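Local coordinates for protein dihydropteroate synthase (Clostridioides difficile, PDB 6PZ2) that probably catalyses the condensation of a pterin diphosphate with p-aminobenzoate to give dihydropteroate, a step of folate synthesis, and binds pteroic acid, at residues 155-160 / 174-179; 178-183 / 187-192; 55-60 / 94-99. All blocks are in the same frame, centred on the assembly; numbering follows the deposited sequence.

Contact 1. Residues 155-160 / 174-179; sequences DFFKVS and IVLDPG. With PT1 (pteroic acid), chain K.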
loop_
_atom_site.group_PDB
_atom_site.type_symbol
_atom_site.label_atom_id
_atom_site.label_comp_id
_atom_site.label_asym_id
_atom_site.label_seq_id
_atom_site.Cartn_x
_atom_site.Cartn_y
_atom_site.Cartn_z
ATOM N N ASP A 155 -18.757 1.927 -21.546
ATOM C CA ASP A 155 -19.399 2.348 -22.801
ATOM C C ASP A 155 -18.465 3.310 -23.559
ATOM O O ASP A 155 -18.266 3.208 -24.785
ATOM C CB ASP A 155 -20.732 3.067 -22.531
ATOM C CG ASP A 155 -21.888 2.150 -22.141
ATOM O OD1 ASP A 155 -21.759 0.931 -22.333
ATOM O OD2 ASP A 155 -22.915 2.660 -21.636
ATOM N N PHE A 156 -17.904 4.256 -22.800
ATOM C CA PHE A 156 -16.990 5.248 -23.324
ATOM C C PHE A 156 -15.771 4.552 -23.930
ATOM O O PHE A 156 -15.387 4.875 -25.046
ATOM C CB PHE A 156 -16.579 6.205 -22.211
ATOM C CG PHE A 156 -15.546 7.235 -22.577
ATOM C CD1 PHE A 156 -15.918 8.561 -22.762
ATOM C CD2 PHE A 156 -14.208 6.887 -22.682
ATOM C CE1 PHE A 156 -14.963 9.507 -23.091
ATOM C CE2 PHE A 156 -13.256 7.834 -23.030
ATOM C CZ PHE A 156 -13.633 9.143 -23.228
ATOM N N PHE A 157 -15.220 3.563 -23.231
ATOM C CA PHE A 157 -14.077 2.857 -23.792
ATOM C C PHE A 157 -14.444 2.151 -25.100
ATOM O O PHE A 157 -13.621 2.073 -25.998
ATOM C CB PHE A 157 -13.504 1.831 -22.812
ATOM C CG PHE A 157 -12.794 2.435 -21.630
ATOM C CD1 PHE A 157 -12.799 1.785 -20.407
ATOM C CD2 PHE A 157 -12.082 3.615 -21.750
ATOM C CE1 PHE A 157 -12.125 2.311 -19.317
ATOM C CE2 PHE A 157 -11.390 4.132 -20.669
ATOM C CZ PHE A 157 -11.416 3.482 -19.458
ATOM N N LYS A 158 -15.652 1.613 -25.181
ATOM C CA LYS A 158 -16.060 0.855 -26.342
ATOM C C LYS A 158 -16.093 1.768 -27.565
ATOM O O LYS A 158 -15.623 1.412 -28.631
ATOM C CB LYS A 158 -17.462 0.265 -26.181
ATOM C CG LYS A 158 -17.506 -1.253 -26.135
ATOM C CD LYS A 158 -16.620 -1.874 -25.065
ATOM C CE LYS A 158 -16.958 -3.330 -24.827
ATOM N NZ LYS A 158 -18.269 -3.451 -24.144
ATOM N N VAL A 159 -16.662 2.941 -27.383
ATOM C CA VAL A 159 -16.717 3.903 -28.469
ATOM C C VAL A 159 -15.304 4.352 -28.889
ATOM O O VAL A 159 -15.013 4.424 -30.079
ATOM C CB VAL A 159 -17.564 5.115 -28.046
ATOM C CG1 VAL A 159 -17.401 6.260 -29.029
ATOM C CG2 VAL A 159 -19.027 4.725 -27.862
ATOM N N SER A 160 -14.450 4.714 -27.933
ATOM C CA SER A 160 -13.082 5.159 -28.228
ATOM C C SER A 160 -12.303 4.016 -28.885
ATOM O O SER A 160 -11.513 4.259 -29.785
ATOM C CB SER A 160 -12.381 5.677 -26.988
ATOM O OG SER A 160 -13.090 6.796 -26.454
ATOM N N ILE A 174 -3.570 -0.776 -27.382
ATOM C CA ILE A 174 -4.431 0.024 -26.523
ATOM C C ILE A 174 -4.276 -0.378 -25.046
ATOM O O ILE A 174 -4.161 -1.562 -24.695
ATOM C CB ILE A 174 -5.894 -0.083 -26.969
ATOM C CG1 ILE A 174 -6.061 0.524 -28.364
ATOM C CG2 ILE A 174 -6.833 0.565 -25.955
ATOM C CD1 ILE A 174 -7.392 0.198 -28.997
ATOM N N VAL A 175 -4.254 0.666 -24.231
ATOM C CA VAL A 175 -4.251 0.639 -22.792
ATOM C C VAL A 175 -5.429 1.507 -22.343
ATOM O O VAL A 175 -5.577 2.592 -22.889
ATOM C CB VAL A 175 -2.914 1.182 -22.252
ATOM C CG1 VAL A 175 -2.925 1.292 -20.739
ATOM C CG2 VAL A 175 -1.730 0.326 -22.672
ATOM N N LEU A 176 -6.206 1.081 -21.344
ATOM C CA LEU A 176 -7.319 1.882 -20.821
ATOM C C LEU A 176 -7.028 2.389 -19.401
ATOM O O LEU A 176 -6.375 1.727 -18.596
ATOM C CB LEU A 176 -8.594 1.036 -20.800
ATOM C CG LEU A 176 -8.925 0.241 -22.063
ATOM C CD1 LEU A 176 -10.179 -0.594 -21.839
ATOM C CD2 LEU A 176 -9.116 1.156 -23.262
ATOM N N ASP A 177 -7.622 3.529 -19.072
ATOM C CA ASP A 177 -7.404 4.188 -17.832
ATOM C C ASP A 177 -8.721 4.850 -17.420
ATOM O O ASP A 177 -9.301 5.569 -18.228
ATOM C CB ASP A 177 -6.301 5.239 -17.965
ATOM C CG ASP A 177 -6.014 6.070 -16.726
ATOM O OD1 ASP A 177 -6.901 6.144 -15.848
ATOM O OD2 ASP A 177 -4.912 6.661 -16.668
ATOM N N PRO A 178 -9.165 4.628 -16.176
ATOM C CA PRO A 178 -10.493 5.073 -15.769
ATOM C C PRO A 178 -10.563 6.561 -15.431
ATOM O O PRO A 178 -11.666 7.092 -15.188
ATOM C CB PRO A 178 -10.780 4.274 -14.495
ATOM C CG PRO A 178 -9.402 4.140 -13.910
ATOM C CD PRO A 178 -8.574 3.789 -15.131
ATOM N N GLY A 179 -9.414 7.211 -15.346
ATOM C CA GLY A 179 -9.437 8.674 -15.258
ATOM C C GLY A 179 -9.855 9.152 -13.884
ATOM O O GLY A 179 -10.754 9.980 -13.728
HETATM C C2 PT1 K . -4.148 10.006 -15.230
HETATM C C3 PT1 K . -3.597 11.341 -15.392
HETATM C C5 PT1 K . -2.893 11.552 -16.658
HETATM N N6 PT1 K . -3.674 12.343 -14.476
HETATM C C7 PT1 K . -3.386 9.357 -17.340
HETATM N N9 PT1 K . -2.850 10.566 -17.554
HETATM C C10 PT1 K . -3.136 13.544 -14.745
HETATM N N11 PT1 K . -3.288 8.381 -18.261
HETATM C C12 PT1 K . -2.497 13.764 -15.972
HETATM C C21 PT1 K . -7.043 16.267 -8.586
HETATM O O22 PT1 K . -8.225 15.950 -8.380
HETATM O O1 PT1 K . -4.817 9.663 -14.119
HETATM N N4 PT1 K . -4.052 9.080 -16.205
HETATM N N8 PT1 K . -2.352 12.769 -16.877
HETATM C C13 PT1 K . -3.264 14.658 -13.728
HETATM N N14 PT1 K . -4.684 14.924 -13.532
HETATM C C15 PT1 K . -5.203 15.304 -12.344
HETATM C C16 PT1 K . -4.412 15.756 -11.281
HETATM C C17 PT1 K . -6.574 15.176 -12.161
HETATM C C18 PT1 K . -5.018 16.103 -10.077
HETATM C C19 PT1 K . -7.182 15.517 -10.956
HETATM C C20 PT1 K . -6.398 15.971 -9.908
HETATM O O23 PT1 K . -6.384 16.772 -7.676
#
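Helix 149-166 lies against strand 174-177 with Phe157 facing Leu176, their CA atoms 7.4 Å apart, and the side chains of both residues are directed into the interface. Leu176 lies over one face of the Phe157 ring: its CB sits above the ring centre in a CH-pi contact, 4.0 Å from the centroid and 12° off the normal, and its CD1 comes within 3.8 Å of Phe157 CD1. Phe157 has CG anti to its carbonyl carbon (chi1 -71°), which sends the ring off the helix to the strand and on toward the strand's C-terminal end. There the far rim of the ring meets backbone: Phe157 CZ is 3.2 Å from Asp177 O, which lies at the ring edge and in its plane, and Pro178 CA is near the same edge. Leu202 also packs on Phe157.

Asp177 turns its side chain the other way, to the pterin end of pteroic acid. OD2 accepts a hydrogen bond from PT1 N11 at 2.9 Å and lies 2.6 Å from PT1 N4, while OD1 takes the backbone N of Gly179 at 2.8 Å, closing an Asx turn. That N-H arrives from above the carboxylate plane, 35° out of it.

This is the helix-to-strand packing of a beta-alpha-beta unit in a TIM barrel, running from strand 133-137 through helix 149-166 to strand 174-177. The chemistry divides at the strand: on the helix side a ring packs against leucine carbons and, at its edge, a backbone carbonyl, while on the ligand side a carboxylate, steadied by the turn it closes, receives the pterin.

Contact 2. Residues 178-183 / 187-192; sequences PGVGFG and EQNIEV. With PT1 (pteroic acid), chain K.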
loop_
_atom_site.group_PDB
_atom_site.type_symbol
_atom_site.label_atom_id
_atom_site.label_comp_id
_atom_site.label_asym_id
_atom_site.label_seq_id
_atom_site.Cartn_x
_atom_site.Cartn_y
_atom_site.Cartn_z
ATOM N N PRO A 178 -9.165 4.628 -16.176
ATOM C CA PRO A 178 -10.493 5.073 -15.769
ATOM C C PRO A 178 -10.563 6.561 -15.431
ATOM O O PRO A 178 -11.666 7.092 -15.188
ATOM C CB PRO A 178 -10.780 4.274 -14.495
ATOM C CG PRO A 178 -9.402 4.140 -13.910
ATOM C CD PRO A 178 -8.574 3.789 -15.131
ATOM N N GLY A 179 -9.414 7.211 -15.346
ATOM C CA GLY A 179 -9.437 8.674 -15.258
ATOM C C GLY A 179 -9.855 9.152 -13.884
ATOM O O GLY A 179 -10.754 9.980 -13.728
ATOM N N VAL A 180 -9.115 8.702 -12.877
ATOM C CA VAL A 180 -9.386 9.165 -11.513
ATOM C C VAL A 180 -9.186 10.682 -11.474
ATOM O O VAL A 180 -8.169 11.187 -11.883
ATOM C CB VAL A 180 -8.514 8.451 -10.456
ATOM C CG1 VAL A 180 -8.677 9.047 -9.061
ATOM C CG2 VAL A 180 -8.807 6.955 -10.409
ATOM N N GLY A 181 -10.150 11.399 -10.914
ATOM C CA GLY A 181 -9.997 12.824 -10.787
ATOM C C GLY A 181 -10.570 13.603 -11.966
ATOM O O GLY A 181 -10.538 14.843 -11.944
ATOM N N PHE A 182 -11.110 12.925 -12.966
ATOM C CA PHE A 182 -11.587 13.598 -14.171
ATOM C C PHE A 182 -13.073 13.311 -14.351
ATOM O O PHE A 182 -13.476 12.151 -14.534
ATOM C CB PHE A 182 -10.868 13.085 -15.417
ATOM C CG PHE A 182 -9.401 13.405 -15.547
ATOM C CD1 PHE A 182 -8.443 12.507 -15.101
ATOM C CD2 PHE A 182 -8.975 14.547 -16.211
ATOM C CE1 PHE A 182 -7.091 12.768 -15.277
ATOM C CE2 PHE A 182 -7.624 14.817 -16.366
ATOM C CZ PHE A 182 -6.680 13.914 -15.918
ATOM N N GLY A 183 -13.899 14.347 -14.248
ATOM C CA GLY A 183 -15.327 14.122 -14.428
ATOM C C GLY A 183 -15.963 13.293 -13.325
ATOM O O GLY A 183 -16.965 12.588 -13.546
ATOM N N GLU A 187 -16.748 10.771 -4.132
ATOM C CA GLU A 187 -17.448 9.514 -3.953
ATOM C C GLU A 187 -17.332 8.653 -5.210
ATOM O O GLU A 187 -17.316 7.422 -5.142
ATOM C CB GLU A 187 -18.904 9.795 -3.570
ATOM C CG GLU A 187 -19.051 9.971 -2.073
ATOM C CD GLU A 187 -20.202 10.837 -1.598
ATOM O OE1 GLU A 187 -21.005 11.286 -2.443
ATOM O OE2 GLU A 187 -20.287 11.060 -0.371
ATOM N N GLN A 188 -17.347 9.306 -6.360
ATOM C CA GLN A 188 -17.304 8.571 -7.609
ATOM C C GLN A 188 -15.884 8.024 -7.789
ATOM O O GLN A 188 -15.711 6.904 -8.268
ATOM C CB GLN A 188 -17.714 9.465 -8.777
ATOM C CG GLN A 188 -19.176 9.897 -8.706
ATOM C CD GLN A 188 -19.522 11.098 -9.556
ATOM O OE1 GLN A 188 -18.701 11.973 -9.808
ATOM N NE2 GLN A 188 -20.764 11.152 -10.005
ATOM N N ASN A 189 -14.899 8.828 -7.415
ATOM C CA ASN A 189 -13.506 8.381 -7.517
ATOM C C ASN A 189 -13.280 7.149 -6.631
ATOM O O ASN A 189 -12.663 6.141 -7.069
ATOM C CB ASN A 189 -12.549 9.507 -7.133
ATOM C CG ASN A 189 -12.385 10.534 -8.230
ATOM O OD1 ASN A 189 -12.243 10.160 -9.389
ATOM N ND2 ASN A 189 -12.428 11.809 -7.874
ATOM N N ILE A 190 -13.797 7.230 -5.400
ATOM C CA ILE A 190 -13.752 6.104 -4.427
ATOM C C ILE A 190 -14.421 4.860 -5.019
ATOM O O ILE A 190 -13.900 3.709 -5.015
ATOM C CB ILE A 190 -14.367 6.534 -3.082
ATOM C CG1 ILE A 190 -13.466 7.537 -2.365
ATOM C CG2 ILE A 190 -14.708 5.347 -2.187
ATOM C CD1 ILE A 190 -12.083 7.037 -2.067
ATOM N N GLU A 191 -15.575 5.099 -5.606
ATOM C CA GLU A 191 -16.336 3.996 -6.137
ATOM C C GLU A 191 -15.596 3.309 -7.285
ATOM O O GLU A 191 -15.586 2.068 -7.402
ATOM C CB GLU A 191 -17.692 4.493 -6.634
ATOM C CG GLU A 191 -18.442 3.359 -7.305
ATOM C CD GLU A 191 -19.937 3.517 -7.475
ATOM O OE1 GLU A 191 -20.442 4.643 -7.253
ATOM O OE2 GLU A 191 -20.559 2.517 -7.900
ATOM N N VAL A 192 -15.026 4.123 -8.169
ATOM C CA VAL A 192 -14.257 3.582 -9.307
ATOM C C VAL A 192 -13.042 2.774 -8.807
ATOM O O VAL A 192 -12.731 1.718 -9.356
ATOM C CB VAL A 192 -13.842 4.741 -10.235
ATOM C CG1 VAL A 192 -12.790 4.307 -11.238
ATOM C CG2 VAL A 192 -15.037 5.367 -10.949
HETATM C C2 PT1 K . -4.148 10.006 -15.230
HETATM C C3 PT1 K . -3.597 11.341 -15.392
HETATM C C5 PT1 K . -2.893 11.552 -16.658
HETATM N N6 PT1 K . -3.674 12.343 -14.476
HETATM C C7 PT1 K . -3.386 9.357 -17.340
HETATM N N9 PT1 K . -2.850 10.566 -17.554
HETATM C C10 PT1 K . -3.136 13.544 -14.745
HETATM N N11 PT1 K . -3.288 8.381 -18.261
HETATM C C12 PT1 K . -2.497 13.764 -15.972
HETATM C C21 PT1 K . -7.043 16.267 -8.586
HETATM O O22 PT1 K . -8.225 15.950 -8.380
HETATM O O1 PT1 K . -4.817 9.663 -14.119
HETATM N N4 PT1 K . -4.052 9.080 -16.205
HETATM N N8 PT1 K . -2.352 12.769 -16.877
HETATM C C13 PT1 K . -3.264 14.658 -13.728
HETATM N N14 PT1 K . -4.684 14.924 -13.532
HETATM C C15 PT1 K . -5.203 15.304 -12.344
HETATM C C16 PT1 K . -4.412 15.756 -11.281
HETATM C C17 PT1 K . -6.574 15.176 -12.161
HETATM C C18 PT1 K . -5.018 16.103 -10.077
HETATM C C19 PT1 K . -7.182 15.517 -10.956
HETATM C C20 PT1 K . -6.398 15.971 -9.908
HETATM O O23 PT1 K . -6.384 16.772 -7.676
#
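Asn189 OD1 accepts the backbone N-H of Gly181 at 2.9 Å, with an N-H...O angle of 160°, tying the loop 178-183 to helix 186-195. The donor stands above the amide's carbonyl plane, 40° out of it, and so away from the lone-pair directions. Asn189 OD1 also touches Val180, whose CG1 is 3.8 Å from it. Asn189 holds CG anti to its carbonyl carbon (chi1 -77°), which lets the amide reach from the helix across to the loop; its ND2 makes a weak bond to Lys184 O.

Nearly a helical turn further on, Val192 meets the start of the loop. Its CG1, anti to the backbone N, comes within 3.8 Å of Pro178 CB, while Met150 and Ile153 of helix 149-166 also pack on Val192.

The loop follows a C-terminal strand end of the TIM barrel, where substrate-binding loops of this fold gather, and residues 179-182 form a type II beta turn closed by Phe182 N to Gly179 O at 3.1 Å. Gly181, at a positive phi in this turn, brings its carbonyl O to 3.6 Å from PT1 C19, so the backbone itself lines the benzoate end of the ligand.

On the ligand side, Phe182 lays one ring face under PT1 C17, which is 3.9 Å above the plane and displaced toward the rim. Its CZ reaches 3.3 Å from PT1 N14, the nitrogen between pterin and benzoate. Val180 O accepts a hydrogen bond from Lys213 NZ, and that same amine also bonds to pteroic acid.

Contact 3. Residues 55-60 / 94-99; sequences GGESTR and TYKADV. With PT1 (pteroic acid), chain K; SO4 (sulfate ion), chain B.
Both oxygens of the Glu57 carboxylate are used across this contact. Tyr95 OH donates to Glu57 OE1 at 2.6 Å on the syn lone pair, the side of the other oxygen. Lys96 NZ makes a salt bridge to Glu57 OE2 at 3.0 Å, arriving from well above the carboxylate plane, 62° out of it. Two consecutive residues thus hold the group from different directions, and a third bond, from Val66 N to OE2, should further restrict its rotation. Lys96 NZ is shared as well, forming a salt bridge with Glu71, so the lysine, placed between two carboxylates, probably offsets part of their negative charge.

Glu57 reaches across by running extended from CB, with CG anti to the backbone N (chi1 180°). The Tyr95 side chain crosses it at about a right angle, with carboxylate and ring planes 59° apart. OE1 lies at the ring edge, 3.0 Å from Tyr95 CE2, while Trp115 meets Tyr95 edge-to-face. Thr94 OG1 accepts from Lys96 N at 3.0 Å; this is an ST turn, and Lys96 occupies the N-cap position of helix 97-105.

Beyond Glu57 the loop turns to its ligands. Thr59 OG1 is 3.1 Å from PT1 C12, and Arg60 grips the sulfate through two guanidinium nitrogens: NE reaches SO4 O1 and NH2 reaches SO4 O4, each at 2.9 Å. Arg247 and His249 also bond to this ion.

The loops after the neighbouring strands 51-55 and 90-93 belong to the C-terminal face of a TIM barrel, and the sulfate beside the pteroate is consistent with an anion subsite for the diphosphate of the pterin substrate.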
loop_
_atom_site.group_PDB
_atom_site.type_symbol
_atom_site.label_atom_id
_atom_site.label_comp_id
_atom_site.label_asym_id
_atom_site.label_seq_id
_atom_site.Cartn_x
_atom_site.Cartn_y
_atom_site.Cartn_z
ATOM N N GLY A 55 4.707 15.941 -20.397
ATOM C CA GLY A 55 3.573 16.790 -20.755
ATOM C C GLY A 55 3.964 18.253 -20.792
ATOM O O GLY A 55 4.703 18.719 -19.926
ATOM N N GLY A 56 3.468 18.979 -21.780
ATOM C CA GLY A 56 3.791 20.381 -21.894
ATOM C C GLY A 56 2.591 21.257 -21.576
ATOM O O GLY A 56 2.676 22.473 -21.611
ATOM N N GLU A 57 1.454 20.619 -21.384
ATOM C CA GLU A 57 0.261 21.223 -20.821
ATOM C C GLU A 57 -0.102 20.427 -19.567
ATOM O O GLU A 57 -0.020 19.209 -19.564
ATOM C CB GLU A 57 -0.912 21.138 -21.793
ATOM C CG GLU A 57 -2.191 21.747 -21.254
ATOM C CD GLU A 57 -3.326 21.888 -22.258
ATOM O OE1 GLU A 57 -4.309 21.166 -22.111
ATOM O OE2 GLU A 57 -3.265 22.745 -23.147
ATOM N N SER A 58 -0.479 21.115 -18.501
ATOM C CA SER A 58 -0.939 20.428 -17.306
ATOM C C SER A 58 -2.451 20.174 -17.418
ATOM O O SER A 58 -3.230 21.116 -17.629
ATOM C CB SER A 58 -0.581 21.256 -16.086
ATOM O OG SER A 58 -1.038 20.626 -14.901
ATOM N N THR A 59 -2.878 18.934 -17.207
ATOM C CA THR A 59 -4.312 18.587 -17.099
ATOM C C THR A 59 -4.782 18.546 -15.633
ATOM O O THR A 59 -5.918 18.212 -15.341
ATOM C CB THR A 59 -4.571 17.248 -17.800
ATOM O OG1 THR A 59 -3.956 16.250 -16.995
ATOM C CG2 THR A 59 -3.967 17.171 -19.184
ATOM N N ARG A 60 -3.900 18.888 -14.710
ATOM C CA ARG A 60 -4.245 19.153 -13.336
ATOM C C ARG A 60 -5.281 20.286 -13.267
ATOM O O ARG A 60 -5.135 21.279 -13.952
ATOM C CB ARG A 60 -2.952 19.530 -12.612
ATOM C CG ARG A 60 -3.057 19.474 -11.103
ATOM C CD ARG A 60 -1.740 19.914 -10.526
ATOM N NE ARG A 60 -0.619 19.016 -10.753
ATOM C CZ ARG A 60 0.614 19.337 -10.374
ATOM N NH1 ARG A 60 0.870 20.550 -9.918
ATOM N NH2 ARG A 60 1.590 18.460 -10.417
ATOM N N THR A 94 -0.644 14.242 -24.228
ATOM C CA THR A 94 -1.312 15.324 -24.962
ATOM C C THR A 94 -2.650 14.793 -25.487
ATOM O O THR A 94 -2.726 13.616 -25.832
ATOM C CB THR A 94 -0.469 15.806 -26.155
ATOM O OG1 THR A 94 -1.104 16.946 -26.728
ATOM C CG2 THR A 94 -0.325 14.763 -27.240
ATOM N N TYR A 95 -3.660 15.655 -25.581
ATOM C CA TYR A 95 -4.868 15.303 -26.284
ATOM C C TYR A 95 -4.898 15.955 -27.671
ATOM O O TYR A 95 -5.918 15.857 -28.365
ATOM C CB TYR A 95 -6.112 15.748 -25.513
ATOM C CG TYR A 95 -6.129 17.193 -25.096
ATOM C CD1 TYR A 95 -6.698 18.175 -25.890
ATOM C CD2 TYR A 95 -5.631 17.565 -23.862
ATOM C CE1 TYR A 95 -6.770 19.493 -25.471
ATOM C CE2 TYR A 95 -5.665 18.882 -23.436
ATOM C CZ TYR A 95 -6.226 19.850 -24.249
ATOM O OH TYR A 95 -6.235 21.145 -23.812
ATOM N N LYS A 96 -3.812 16.609 -28.085
ATOM C CA LYS A 96 -3.793 17.264 -29.401
ATOM C C LYS A 96 -3.031 16.402 -30.413
ATOM O O LYS A 96 -1.884 16.021 -30.209
ATOM C CB LYS A 96 -3.186 18.658 -29.279
ATOM C CG LYS A 96 -3.848 19.515 -28.207
ATOM C CD LYS A 96 -3.341 20.925 -28.183
ATOM C CE LYS A 96 -3.828 21.717 -26.989
ATOM N NZ LYS A 96 -3.231 21.260 -25.712
ATOM N N ALA A 97 -3.695 16.146 -31.536
ATOM C CA ALA A 97 -3.200 15.257 -32.577
ATOM C C ALA A 97 -1.914 15.803 -33.207
ATOM O O ALA A 97 -1.004 15.032 -33.518
ATOM C CB ALA A 97 -4.288 15.057 -33.604
ATOM N N ASP A 98 -1.800 17.117 -33.356
ATOM C CA ASP A 98 -0.585 17.713 -33.978
ATOM C C ASP A 98 0.624 17.612 -33.044
ATOM O O ASP A 98 1.749 17.366 -33.513
ATOM C CB ASP A 98 -0.747 19.168 -34.431
ATOM C CG ASP A 98 -1.472 20.103 -33.478
ATOM O OD1 ASP A 98 -1.493 21.280 -33.797
ATOM O OD2 ASP A 98 -2.036 19.672 -32.441
ATOM N N VAL A 99 0.381 17.755 -31.745
ATOM C CA VAL A 99 1.440 17.549 -30.773
ATOM C C VAL A 99 1.887 16.085 -30.823
ATOM O O VAL A 99 3.091 15.776 -30.882
ATOM C CB VAL A 99 0.967 17.934 -29.364
ATOM C CG1 VAL A 99 2.023 17.599 -28.336
ATOM C CG2 VAL A 99 0.563 19.399 -29.278
HETATM C C2 PT1 K . -4.148 10.006 -15.230
HETATM C C3 PT1 K . -3.597 11.341 -15.392
HETATM C C5 PT1 K . -2.893 11.552 -16.658
HETATM N N6 PT1 K . -3.674 12.343 -14.476
HETATM C C7 PT1 K . -3.386 9.357 -17.340
HETATM N N9 PT1 K . -2.850 10.566 -17.554
HETATM C C10 PT1 K . -3.136 13.544 -14.745
HETATM N N11 PT1 K . -3.288 8.381 -18.261
HETATM C C12 PT1 K . -2.497 13.764 -15.972
HETATM C C21 PT1 K . -7.043 16.267 -8.586
HETATM O O22 PT1 K . -8.225 15.950 -8.380
HETATM O O1 PT1 K . -4.817 9.663 -14.119
HETATM N N4 PT1 K . -4.052 9.080 -16.205
HETATM N N8 PT1 K . -2.352 12.769 -16.877
HETATM C C13 PT1 K . -3.264 14.658 -13.728
HETATM N N14 PT1 K . -4.684 14.924 -13.532
HETATM C C15 PT1 K . -5.203 15.304 -12.344
HETATM C C16 PT1 K . -4.412 15.756 -11.281
HETATM C C17 PT1 K . -6.574 15.176 -12.161
HETATM C C18 PT1 K . -5.018 16.103 -10.077
HETATM C C19 PT1 K . -7.182 15.517 -10.956
HETATM C C20 PT1 K . -6.398 15.971 -9.908
HETATM O O23 PT1 K . -6.384 16.772 -7.676
HETATM S S SO4 B . 0.122 15.503 -12.427
HETATM O O1 SO4 B . -0.965 16.468 -12.144
HETATM O O2 SO4 B . 0.199 15.259 -13.884
HETATM O O3 SO4 B . -0.154 14.230 -11.726
HETATM O O4 SO4 B . 1.409 16.058 -11.952
#

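In the fold
All three contacts touch the same pteroic acid. Contacts 2 and 3 involve loops at the C-terminal ends of barrel strands, while contact 1 runs along a strand and reaches that end at Asp177. Contact 1 is buried and largely apolar across its segments, a helix packed on a barrel strand. Contact 2 starts where that strand ends, sharing Pro178 and Gly179, and is only partly buried; it joins loop to helix through one hydrogen bond from a backbone N-H to a side-chain amide oxygen, and small aliphatic groups. Contact 3, about 21 Å from contact 2 between centres, is buried yet polar, built on a charged network. Contacts 2 and 3 nevertheless meet beside the ligand, where Phe182 CZ packs 3.7 Å from Thr59 OG1.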